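Local coordinates for protein peptidoglycan-binding domain 1 (Burkholderia, PDB 5NM7) that probably cleaves the glycan strands of bacterial peptidoglycan as a modular phage endolysin, joining a peptidoglycan-binding domain to a lysozyme-like muramidase domain, at residues Q46-D54 against R70-L80; L87-V97 against L225-F236. All blocks are in the same frame, centred on the assembly; numbering follows the deposited sequence.

Contact 1 (Q46-D54 against R70-L80); sequences QATHGLVAD and RDPRHLTDADL. With GLY (glycine), chain C.
D77 OD1 is gripped from two directions: the backbone N of A53 donates to it over 2.8 Å, and R95 of helix 91-101 forms a salt bridge with the same oxygen. The A53 bond is nearly straight, 168° at the hydrogen, and arrives on the syn side of the carboxylate but 32° out of its plane. D77 OD2 lies instead against carbon, with A53 CB 3.4 Å away and the helical residue A47 alongside.

V52, in the loop after helix 36-48, packs against L75 just before helix 77-87 and against L80 within its first turn. Its CG1, anti to the backbone N (chi1 169°), faces L80 and meets L80 CD1 at 3.8 Å, the two side chains crossing at about a right angle; V52 CG2, beside that N, faces L75 and lies 3.4 Å from L75 O. T76 and D79 form a capping box that opens helix 77-87; D79 N reaches T76 OG1, and T76 N reaches D79 OD2.

G50 CA lies 4.1 Å above one face of the R70 guanidinium, offset toward its rim. A water donates to both G50 O and L75 O and so bridges two acceptors. Further along 46-54, D54 OD2 accepts from the amino group of a bound glycine at 2.8 Å, in a pocket completed in part by K60 and T61. The loop of the peptidoglycan-binding domain thus meets helix 77-87 and, through R95, helix 91-101 of the muramidase region, at a carboxylate whose charge R95 would be expected to balance, favouring its ionised form.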
loop_
_atom_site.group_PDB
_atom_site.type_symbol
_atom_site.label_atom_id
_atom_site.label_comp_id
_atom_site.label_asym_id
_atom_site.label_seq_id
_atom_site.Cartn_x
_atom_site.Cartn_y
_atom_site.Cartn_z
ATOM N N GLN A 46 1.342 -18.043 3.628
ATOM C CA GLN A 46 0.523 -16.890 3.291
ATOM C C GLN A 46 -0.460 -17.241 2.179
ATOM O O GLN A 46 -1.644 -16.929 2.268
ATOM C CB GLN A 46 1.408 -15.726 2.890
ATOM C CG GLN A 46 2.180 -15.088 4.049
ATOM C CD GLN A 46 3.341 -14.230 3.592
ATOM O OE1 GLN A 46 3.975 -14.527 2.563
ATOM N NE2 GLN A 46 3.651 -13.191 4.341
ATOM N N ALA A 47 0.047 -17.935 1.169
ATOM C CA ALA A 47 -0.748 -18.262 -0.018
ATOM C C ALA A 47 -1.917 -19.128 0.344
ATOM O O ALA A 47 -3.034 -18.876 -0.094
ATOM C CB ALA A 47 0.107 -18.938 -1.083
ATOM N N THR A 48 -1.677 -20.120 1.193
ATOM C CA THR A 48 -2.711 -21.087 1.535
ATOM C C THR A 48 -3.724 -20.544 2.543
ATOM O O THR A 48 -4.825 -21.050 2.585
ATOM C CB THR A 48 -2.119 -22.412 2.023
ATOM O OG1 THR A 48 -1.334 -22.198 3.185
ATOM C CG2 THR A 48 -1.260 -23.036 0.945
ATOM N N HIS A 49 -3.392 -19.495 3.295
ATOM C CA HIS A 49 -4.315 -18.897 4.281
ATOM C C HIS A 49 -4.934 -17.539 3.869
ATOM O O HIS A 49 -5.422 -16.810 4.722
ATOM C CB HIS A 49 -3.615 -18.764 5.625
ATOM C CG HIS A 49 -3.274 -20.074 6.235
ATOM N ND1 HIS A 49 -2.238 -20.859 5.777
ATOM C CD2 HIS A 49 -3.852 -20.758 7.248
ATOM C CE1 HIS A 49 -2.192 -21.973 6.485
ATOM N NE2 HIS A 49 -3.142 -21.923 7.399
ATOM N N GLY A 50 -4.897 -17.205 2.586
ATOM C CA GLY A 50 -5.508 -15.968 2.084
ATOM C C GLY A 50 -4.795 -14.688 2.478
ATOM O O GLY A 50 -5.429 -13.651 2.684
ATOM N N LEU A 51 -3.479 -14.760 2.650
ATOM C CA LEU A 51 -2.671 -13.583 2.883
ATOM C C LEU A 51 -1.986 -13.248 1.561
ATOM O O LEU A 51 -1.924 -14.059 0.654
ATOM C CB LEU A 51 -1.604 -13.847 3.942
ATOM C CG LEU A 51 -2.066 -14.062 5.389
ATOM C CD1 LEU A 51 -1.028 -14.834 6.162
ATOM C CD2 LEU A 51 -2.232 -12.739 6.084
ATOM N N VAL A 52 -1.407 -12.076 1.502
ATOM C CA VAL A 52 -0.482 -11.770 0.404
ATOM C C VAL A 52 0.836 -12.542 0.599
ATOM O O VAL A 52 1.484 -12.406 1.636
ATOM C CB VAL A 52 -0.234 -10.261 0.339
ATOM C CG1 VAL A 52 0.921 -9.936 -0.599
ATOM C CG2 VAL A 52 -1.526 -9.576 -0.100
ATOM N N ALA A 53 1.215 -13.315 -0.421
ATOM C CA ALA A 53 2.410 -14.169 -0.349
ATOM C C ALA A 53 3.632 -13.374 -0.730
ATOM O O ALA A 53 4.068 -13.394 -1.896
ATOM C CB ALA A 53 2.258 -15.391 -1.212
ATOM N N ASP A 54 4.174 -12.639 0.223
ATOM C CA ASP A 54 5.387 -11.833 0.013
ATOM C C ASP A 54 6.611 -12.383 0.742
ATOM O O ASP A 54 7.711 -11.855 0.598
ATOM C CB ASP A 54 5.182 -10.355 0.367
ATOM C CG ASP A 54 4.761 -10.122 1.814
ATOM O OD1 ASP A 54 4.889 -11.062 2.626
ATOM O OD2 ASP A 54 4.290 -8.982 2.117
ATOM N N ARG A 70 -7.991 -13.878 10.199
ATOM C CA ARG A 70 -7.657 -13.105 9.009
ATOM C C ARG A 70 -8.689 -11.995 8.936
ATOM O O ARG A 70 -9.873 -12.249 9.030
ATOM C CB ARG A 70 -7.739 -13.977 7.745
ATOM C CG ARG A 70 -6.936 -13.456 6.555
ATOM C CD ARG A 70 -7.718 -13.434 5.268
ATOM N NE ARG A 70 -8.324 -14.717 4.913
ATOM C CZ ARG A 70 -9.195 -14.896 3.916
ATOM N NH1 ARG A 70 -9.590 -13.876 3.144
ATOM N NH2 ARG A 70 -9.677 -16.113 3.685
ATOM N N ASP A 71 -8.243 -10.761 8.765
ATOM C CA ASP A 71 -9.181 -9.634 8.657
ATOM C C ASP A 71 -9.688 -9.625 7.207
ATOM O O ASP A 71 -8.867 -9.631 6.274
ATOM C CB ASP A 71 -8.425 -8.375 9.002
ATOM C CG ASP A 71 -9.273 -7.131 9.036
ATOM O OD1 ASP A 71 -10.328 -7.056 8.388
ATOM O OD2 ASP A 71 -8.793 -6.191 9.709
ATOM N N PRO A 72 -11.017 -9.626 6.995
ATOM C CA PRO A 72 -11.517 -9.630 5.620
ATOM C C PRO A 72 -11.236 -8.306 4.868
ATOM O O PRO A 72 -11.343 -8.281 3.650
ATOM C CB PRO A 72 -13.032 -9.828 5.799
ATOM C CG PRO A 72 -13.324 -9.270 7.146
ATOM C CD PRO A 72 -12.143 -9.691 7.967
ATOM N N ARG A 73 -10.871 -7.245 5.571
ATOM C CA ARG A 73 -10.460 -5.958 4.924
ATOM C C ARG A 73 -9.081 -6.057 4.275
ATOM O O ARG A 73 -8.678 -5.139 3.524
ATOM C CB ARG A 73 -10.401 -4.831 5.947
ATOM C CG ARG A 73 -11.773 -4.396 6.455
ATOM C CD ARG A 73 -11.649 -3.374 7.576
ATOM N NE ARG A 73 -11.360 -4.030 8.851
ATOM C CZ ARG A 73 -10.533 -3.589 9.811
ATOM N NH1 ARG A 73 -9.808 -2.473 9.689
ATOM N NH2 ARG A 73 -10.408 -4.309 10.928
ATOM N N HIS A 74 -8.308 -7.081 4.630
ATOM C CA HIS A 74 -6.917 -7.158 4.130
ATOM C C HIS A 74 -6.834 -7.729 2.741
ATOM O O HIS A 74 -7.583 -8.608 2.339
ATOM C CB HIS A 74 -6.036 -7.950 5.098
ATOM C CG HIS A 74 -5.844 -7.239 6.392
ATOM N ND1 HIS A 74 -5.288 -7.836 7.500
ATOM C CD2 HIS A 74 -6.131 -5.965 6.753
ATOM C CE1 HIS A 74 -5.231 -6.954 8.485
ATOM N NE2 HIS A 74 -5.726 -5.810 8.055
ATOM N N LEU A 75 -5.847 -7.219 2.005
ATOM C CA LEU A 75 -5.582 -7.687 0.670
ATOM C C LEU A 75 -5.171 -9.145 0.674
ATOM O O LEU A 75 -4.482 -9.606 1.584
ATOM C CB LEU A 75 -4.447 -6.834 0.057
ATOM C CG LEU A 75 -4.412 -6.671 -1.439
ATOM C CD1 LEU A 75 -5.641 -5.886 -1.912
ATOM C CD2 LEU A 75 -3.128 -5.987 -1.874
ATOM N N THR A 76 -5.595 -9.870 -0.353
ATOM C CA THR A 76 -5.200 -11.275 -0.585
ATOM C C THR A 76 -4.375 -11.450 -1.871
ATOM O O THR A 76 -4.380 -10.578 -2.725
ATOM C CB THR A 76 -6.447 -12.158 -0.676
ATOM O OG1 THR A 76 -7.115 -11.921 -1.931
ATOM C CG2 THR A 76 -7.441 -11.887 0.482
ATOM N N ASP A 77 -3.728 -12.607 -2.030
ATOM C CA ASP A 77 -3.061 -12.979 -3.290
ATOM C C ASP A 77 -3.983 -12.839 -4.483
ATOM O O ASP A 77 -3.571 -12.349 -5.545
ATOM C CB ASP A 77 -2.587 -14.442 -3.294
ATOM C CG ASP A 77 -1.210 -14.607 -2.778
ATOM O OD1 ASP A 77 -0.483 -13.593 -2.597
ATOM O OD2 ASP A 77 -0.842 -15.791 -2.548
ATOM N N ALA A 78 -5.233 -13.275 -4.301
ATOM C CA ALA A 78 -6.208 -13.251 -5.379
ATOM C C ALA A 78 -6.500 -11.830 -5.830
ATOM O O ALA A 78 -6.737 -11.606 -7.026
ATOM C CB ALA A 78 -7.501 -13.945 -4.991
ATOM N N ASP A 79 -6.513 -10.873 -4.906
ATOM C CA ASP A 79 -6.640 -9.474 -5.306
ATOM C C ASP A 79 -5.490 -9.033 -6.201
ATOM O O ASP A 79 -5.707 -8.242 -7.128
ATOM C CB ASP A 79 -6.712 -8.537 -4.104
ATOM C CG ASP A 79 -7.908 -8.801 -3.224
ATOM O OD1 ASP A 79 -9.040 -8.991 -3.778
ATOM O OD2 ASP A 79 -7.713 -8.822 -1.986
ATOM N N LEU A 80 -4.270 -9.494 -5.910
ATOM C CA LEU A 80 -3.113 -9.120 -6.753
ATOM C C LEU A 80 -3.227 -9.730 -8.130
ATOM O O LEU A 80 -2.886 -9.072 -9.133
ATOM C CB LEU A 80 -1.777 -9.514 -6.096
ATOM C CG LEU A 80 -1.519 -8.757 -4.778
ATOM C CD1 LEU A 80 -0.182 -9.213 -4.193
ATOM C CD2 LEU A 80 -1.532 -7.253 -4.930
HETATM N N GLY C . 3.417 -9.565 4.663
HETATM C CA GLY C . 3.108 -8.418 5.570
HETATM C C GLY C . 2.427 -8.823 6.868
HETATM O O GLY C . 1.870 -7.950 7.542
HETATM O OXT GLY C . 2.478 -10.005 7.267
HETATM O O HOH W 1 -5.324 -11.185 3.676
#

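Contact 2 (L87-V97 against L225-F236); sequences LQVDLAAVRAV and LAALRSKKWAKF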
loop_
_atom_site.group_PDB
_atom_site.type_symbol
_atom_site.label_atom_id
_atom_site.label_comp_id
_atom_site.label_asym_id
_atom_site.label_seq_id
_atom_site.Cartn_x
_atom_site.Cartn_y
_atom_site.Cartn_z
ATOM N N LEU A 87 -4.566 -4.774 -15.259
ATOM C CA LEU A 87 -3.491 -3.961 -15.812
ATOM C C LEU A 87 -2.819 -4.563 -17.032
ATOM O O LEU A 87 -2.108 -3.842 -17.733
ATOM C CB LEU A 87 -2.419 -3.708 -14.734
ATOM C CG LEU A 87 -2.879 -2.869 -13.539
ATOM C CD1 LEU A 87 -1.905 -3.035 -12.405
ATOM C CD2 LEU A 87 -2.980 -1.425 -13.914
ATOM N N GLN A 88 -3.025 -5.864 -17.262
ATOM C CA GLN A 88 -2.263 -6.639 -18.251
ATOM C C GLN A 88 -0.764 -6.506 -17.974
ATOM O O GLN A 88 0.049 -6.183 -18.845
ATOM C CB GLN A 88 -2.638 -6.236 -19.699
ATOM C CG GLN A 88 -4.088 -6.511 -20.039
ATOM C CD GLN A 88 -4.377 -7.988 -20.168
ATOM O OE1 GLN A 88 -3.773 -8.677 -21.009
ATOM N NE2 GLN A 88 -5.198 -8.518 -19.250
ATOM N N VAL A 89 -0.423 -6.711 -16.703
ATOM C CA VAL A 89 0.943 -6.641 -16.209
ATOM C C VAL A 89 1.236 -8.021 -15.617
ATOM O O VAL A 89 0.359 -8.686 -15.070
ATOM C CB VAL A 89 1.061 -5.499 -15.168
ATOM C CG1 VAL A 89 2.371 -5.562 -14.386
ATOM C CG2 VAL A 89 0.916 -4.124 -15.825
ATOM N N ASP A 90 2.483 -8.458 -15.768
ATOM C CA ASP A 90 2.957 -9.713 -15.246
ATOM C C ASP A 90 2.679 -9.716 -13.718
ATOM O O ASP A 90 2.864 -8.708 -13.040
ATOM C CB ASP A 90 4.457 -9.871 -15.611
ATOM C CG ASP A 90 4.698 -10.224 -17.128
ATOM O OD1 ASP A 90 3.774 -10.661 -17.859
ATOM O OD2 ASP A 90 5.849 -10.081 -17.584
ATOM N N LEU A 91 2.165 -10.821 -13.215
ATOM C CA LEU A 91 1.789 -10.922 -11.797
ATOM C C LEU A 91 2.979 -10.584 -10.894
ATOM O O LEU A 91 2.819 -9.858 -9.895
ATOM C CB LEU A 91 1.258 -12.314 -11.458
ATOM C CG LEU A 91 0.995 -12.561 -9.960
ATOM C CD1 LEU A 91 -0.050 -11.589 -9.413
ATOM C CD2 LEU A 91 0.583 -14.002 -9.708
ATOM N N ALA A 92 4.173 -11.055 -11.271
ATOM C CA ALA A 92 5.379 -10.756 -10.503
ATOM C C ALA A 92 5.623 -9.255 -10.394
ATOM O O ALA A 92 6.122 -8.764 -9.380
ATOM C CB ALA A 92 6.592 -11.444 -11.107
ATOM N N ALA A 93 5.299 -8.504 -11.461
ATOM C CA ALA A 93 5.434 -7.062 -11.410
ATOM C C ALA A 93 4.447 -6.412 -10.453
ATOM O O ALA A 93 4.795 -5.453 -9.739
ATOM C CB ALA A 93 5.315 -6.431 -12.812
ATOM N N VAL A 94 3.230 -6.931 -10.427
ATOM C CA VAL A 94 2.194 -6.454 -9.486
ATOM C C VAL A 94 2.568 -6.779 -8.051
ATOM O O VAL A 94 2.451 -5.931 -7.185
ATOM C CB VAL A 94 0.806 -7.019 -9.823
ATOM C CG1 VAL A 94 -0.208 -6.679 -8.745
ATOM C CG2 VAL A 94 0.342 -6.450 -11.166
ATOM N N ARG A 95 3.061 -7.985 -7.828
ATOM C CA ARG A 95 3.576 -8.339 -6.518
ATOM C C ARG A 95 4.713 -7.449 -6.071
ATOM O O ARG A 95 4.744 -7.000 -4.919
ATOM C CB ARG A 95 4.057 -9.781 -6.506
ATOM C CG ARG A 95 2.960 -10.805 -6.661
ATOM C CD ARG A 95 3.585 -12.169 -6.363
ATOM N NE ARG A 95 2.645 -13.273 -6.451
ATOM C CZ ARG A 95 1.704 -13.586 -5.545
ATOM N NH1 ARG A 95 1.513 -12.858 -4.434
ATOM N NH2 ARG A 95 0.940 -14.651 -5.755
ATOM N N ALA A 96 5.648 -7.131 -6.984
ATOM C CA ALA A 96 6.720 -6.190 -6.684
ATOM C C ALA A 96 6.236 -4.800 -6.354
ATOM O O ALA A 96 6.654 -4.207 -5.412
ATOM C CB ALA A 96 7.707 -6.132 -7.841
ATOM N N VAL A 97 5.295 -4.268 -7.136
ATOM C CA VAL A 97 4.706 -2.960 -6.839
ATOM C C VAL A 97 3.993 -2.933 -5.510
ATOM O O VAL A 97 4.122 -1.984 -4.740
ATOM C CB VAL A 97 3.735 -2.517 -7.933
ATOM C CG1 VAL A 97 2.985 -1.255 -7.521
ATOM C CG2 VAL A 97 4.541 -2.197 -9.163
ATOM N N LEU A 225 1.516 3.281 -17.085
ATOM C CA LEU A 225 1.087 1.951 -17.353
ATOM C C LEU A 225 2.089 1.211 -18.232
ATOM O O LEU A 225 2.415 0.059 -18.008
ATOM C CB LEU A 225 -0.283 1.968 -18.015
ATOM C CG LEU A 225 -0.871 0.628 -18.446
ATOM C CD1 LEU A 225 -1.128 -0.271 -17.259
ATOM C CD2 LEU A 225 -2.172 0.895 -19.186
ATOM N N ALA A 226 2.552 1.901 -19.275
ATOM C CA ALA A 226 3.500 1.266 -20.190
ATOM C C ALA A 226 4.805 0.990 -19.493
ATOM O O ALA A 226 5.414 -0.049 -19.760
ATOM C CB ALA A 226 3.715 2.112 -21.442
ATOM N N ALA A 227 5.216 1.893 -18.590
ATOM C CA ALA A 227 6.465 1.722 -17.858
ATOM C C ALA A 227 6.362 0.492 -16.963
ATOM O O ALA A 227 7.267 -0.319 -16.928
ATOM C CB ALA A 227 6.824 2.945 -17.076
ATOM N N LEU A 228 5.214 0.331 -16.306
ATOM C CA LEU A 228 4.986 -0.808 -15.482
ATOM C C LEU A 228 4.945 -2.104 -16.275
ATOM O O LEU A 228 5.597 -3.090 -15.936
ATOM C CB LEU A 228 3.691 -0.618 -14.677
ATOM C CG LEU A 228 3.365 -1.761 -13.726
ATOM C CD1 LEU A 228 4.502 -2.024 -12.763
ATOM C CD2 LEU A 228 2.099 -1.400 -12.997
ATOM N N ARG A 229 4.217 -2.092 -17.387
ATOM C CA ARG A 229 4.092 -3.274 -18.209
ATOM C C ARG A 229 5.438 -3.743 -18.701
ATOM O O ARG A 229 5.649 -4.945 -18.781
ATOM C CB ARG A 229 3.184 -3.013 -19.406
ATOM C CG ARG A 229 1.725 -2.985 -19.010
ATOM C CD ARG A 229 0.887 -2.671 -20.230
ATOM N NE ARG A 229 -0.534 -2.796 -19.961
ATOM C CZ ARG A 229 -1.477 -2.312 -20.755
ATOM N NH1 ARG A 229 -1.150 -1.665 -21.881
ATOM N NH2 ARG A 229 -2.744 -2.476 -20.442
ATOM N N SER A 230 6.308 -2.791 -19.035
ATOM C CA SER A 230 7.603 -3.079 -19.665
ATOM C C SER A 230 8.726 -3.191 -18.586
ATOM O O SER A 230 9.907 -3.291 -18.918
ATOM C CB SER A 230 7.853 -2.048 -20.779
ATOM O OG SER A 230 8.205 -0.751 -20.284
ATOM N N LYS A 231 8.324 -3.185 -17.309
ATOM C CA LYS A 231 9.222 -3.308 -16.166
ATOM C C LYS A 231 10.330 -2.279 -16.181
ATOM O O LYS A 231 11.506 -2.584 -15.905
ATOM C CB LYS A 231 9.775 -4.728 -16.061
ATOM C CG LYS A 231 8.728 -5.820 -15.960
ATOM C CD LYS A 231 8.518 -6.490 -17.319
ATOM C CE LYS A 231 8.309 -7.976 -17.194
ATOM N NZ LYS A 231 8.126 -8.600 -18.537
ATOM N N LYS A 232 9.995 -1.063 -16.576
ATOM C CA LYS A 232 10.947 0.043 -16.593
ATOM C C LYS A 232 10.853 0.666 -15.205
ATOM O O LYS A 232 10.138 1.651 -14.967
ATOM C CB LYS A 232 10.636 1.051 -17.672
ATOM C CG LYS A 232 10.793 0.532 -19.086
ATOM C CD LYS A 232 10.611 1.732 -20.015
ATOM C CE LYS A 232 10.473 1.429 -21.471
ATOM N NZ LYS A 232 10.636 0.016 -21.796
ATOM N N TRP A 233 11.594 0.091 -14.276
ATOM C CA TRP A 233 11.345 0.402 -12.844
ATOM C C TRP A 233 11.725 1.787 -12.442
ATOM O O TRP A 233 10.995 2.439 -11.697
ATOM C CB TRP A 233 12.048 -0.607 -11.973
ATOM C CG TRP A 233 11.570 -1.974 -12.212
ATOM C CD1 TRP A 233 12.314 -3.006 -12.687
ATOM C CD2 TRP A 233 10.248 -2.490 -12.021
ATOM N NE1 TRP A 233 11.553 -4.125 -12.785
ATOM C CE2 TRP A 233 10.276 -3.849 -12.398
ATOM C CE3 TRP A 233 9.056 -1.942 -11.588
ATOM C CZ2 TRP A 233 9.157 -4.668 -12.353
ATOM C CZ3 TRP A 233 7.929 -2.764 -11.547
ATOM C CH2 TRP A 233 8.003 -4.118 -11.901
ATOM N N ALA A 234 12.829 2.299 -13.000
ATOM C CA ALA A 234 13.239 3.654 -12.654
ATOM C C ALA A 234 12.245 4.646 -13.208
ATOM O O ALA A 234 11.894 5.618 -12.547
ATOM C CB ALA A 234 14.653 3.944 -13.164
ATOM N N LYS A 235 11.799 4.410 -14.448
ATOM C CA LYS A 235 10.804 5.291 -15.051
ATOM C C LYS A 235 9.460 5.232 -14.284
ATOM O O LYS A 235 8.912 6.264 -13.966
ATOM C CB LYS A 235 10.591 4.914 -16.516
ATOM C CG LYS A 235 9.546 5.726 -17.226
ATOM C CD LYS A 235 9.802 7.204 -17.070
ATOM N N PHE A 236 9.018 4.038 -13.957
ATOM C CA PHE A 236 7.787 3.896 -13.184
ATOM C C PHE A 236 7.940 4.626 -11.847
ATOM O O PHE A 236 7.051 5.381 -11.448
ATOM C CB PHE A 236 7.418 2.468 -12.920
ATOM C CG PHE A 236 6.220 2.337 -12.021
ATOM C CD1 PHE A 236 6.402 2.144 -10.660
ATOM C CD2 PHE A 236 4.942 2.438 -12.527
ATOM C CE1 PHE A 236 5.300 2.096 -9.826
ATOM C CE2 PHE A 236 3.832 2.348 -11.699
ATOM C CZ PHE A 236 4.024 2.168 -10.343
HETATM O O HOH W 2 4.020 -7.102 -17.819
#
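R229, L228 and V97 have the most surface buried between 87-97 and 225-236; R229 makes polar bonds, while L228 and V97 make apolar contacts. R229 runs extended from CG to NE (chi2 178°) and brings its guanidinium side-on to a single acceptor, L87 O. NE donates over 2.9 Å, nearly along the C=O axis, and NH2 over 3.1 Å from above the carbonyl plane; L87 O itself is within 4° of the guanidinium plane for both bonds. L225 CD2 sits over the centre of one guanidinium face, 3.6 Å above it, and V89 CG2 packs on the aliphatic part of the arginine at CG, 3.5 Å away.

The carbonyl so held belongs to a helix end: Q88, with positive phi, is the C-prime residue of a Schellman motif closing helix 77-87. K231 plays the same part after helix 222-229. The two helix C-termini lie close together, V89 CA and R229 CA being 5.0 Å apart, and each is followed by a new helix, 91-101 and 233-241, within the N-acetylmuramidase region.

The L228 side chain is directed toward 87-97, its first torsion (chi1 -178°) setting CG anti to the backbone N. Its CG faces both methyls of V89, the two side chains crossing at about a right angle, and its CD1 meets V97 CG2 at 3.6 Å. That same V97 methyl also approaches the edge of the W233 ring at CZ3, near the ring plane, and reaches obliquely to F236. A93 CB meets the indole edge as well, 3.7 Å from CH2, while K231 O lies above one face of the ring. On the solvent side, D90 OD2 takes a salt bridge from K231 NZ at 2.9 Å, and a water links D90 N to R229 O.

Overall arrangement
Contacts 1 and 2 follow one another along the chain and share helix 77-87: its first turn belongs to 70-80, and its final residue, L87, opens 87-97. Contact 1 is partly buried, joining a loop of the peptidoglycan-binding domain to a helix start through one direct hydrogen bond, a bridging water and limited packing. Contact 2 is more fully buried, with eight of its twelve touching residues enclosed against four of eleven, and rests mainly on aliphatic and aromatic packing between helices distant in sequence, its polar bonds kept to helix ends. The centres of contacts 1 and 2 lie about 20 Å apart. R95 nevertheless bridges them, and L80 O packs against V94 and L91.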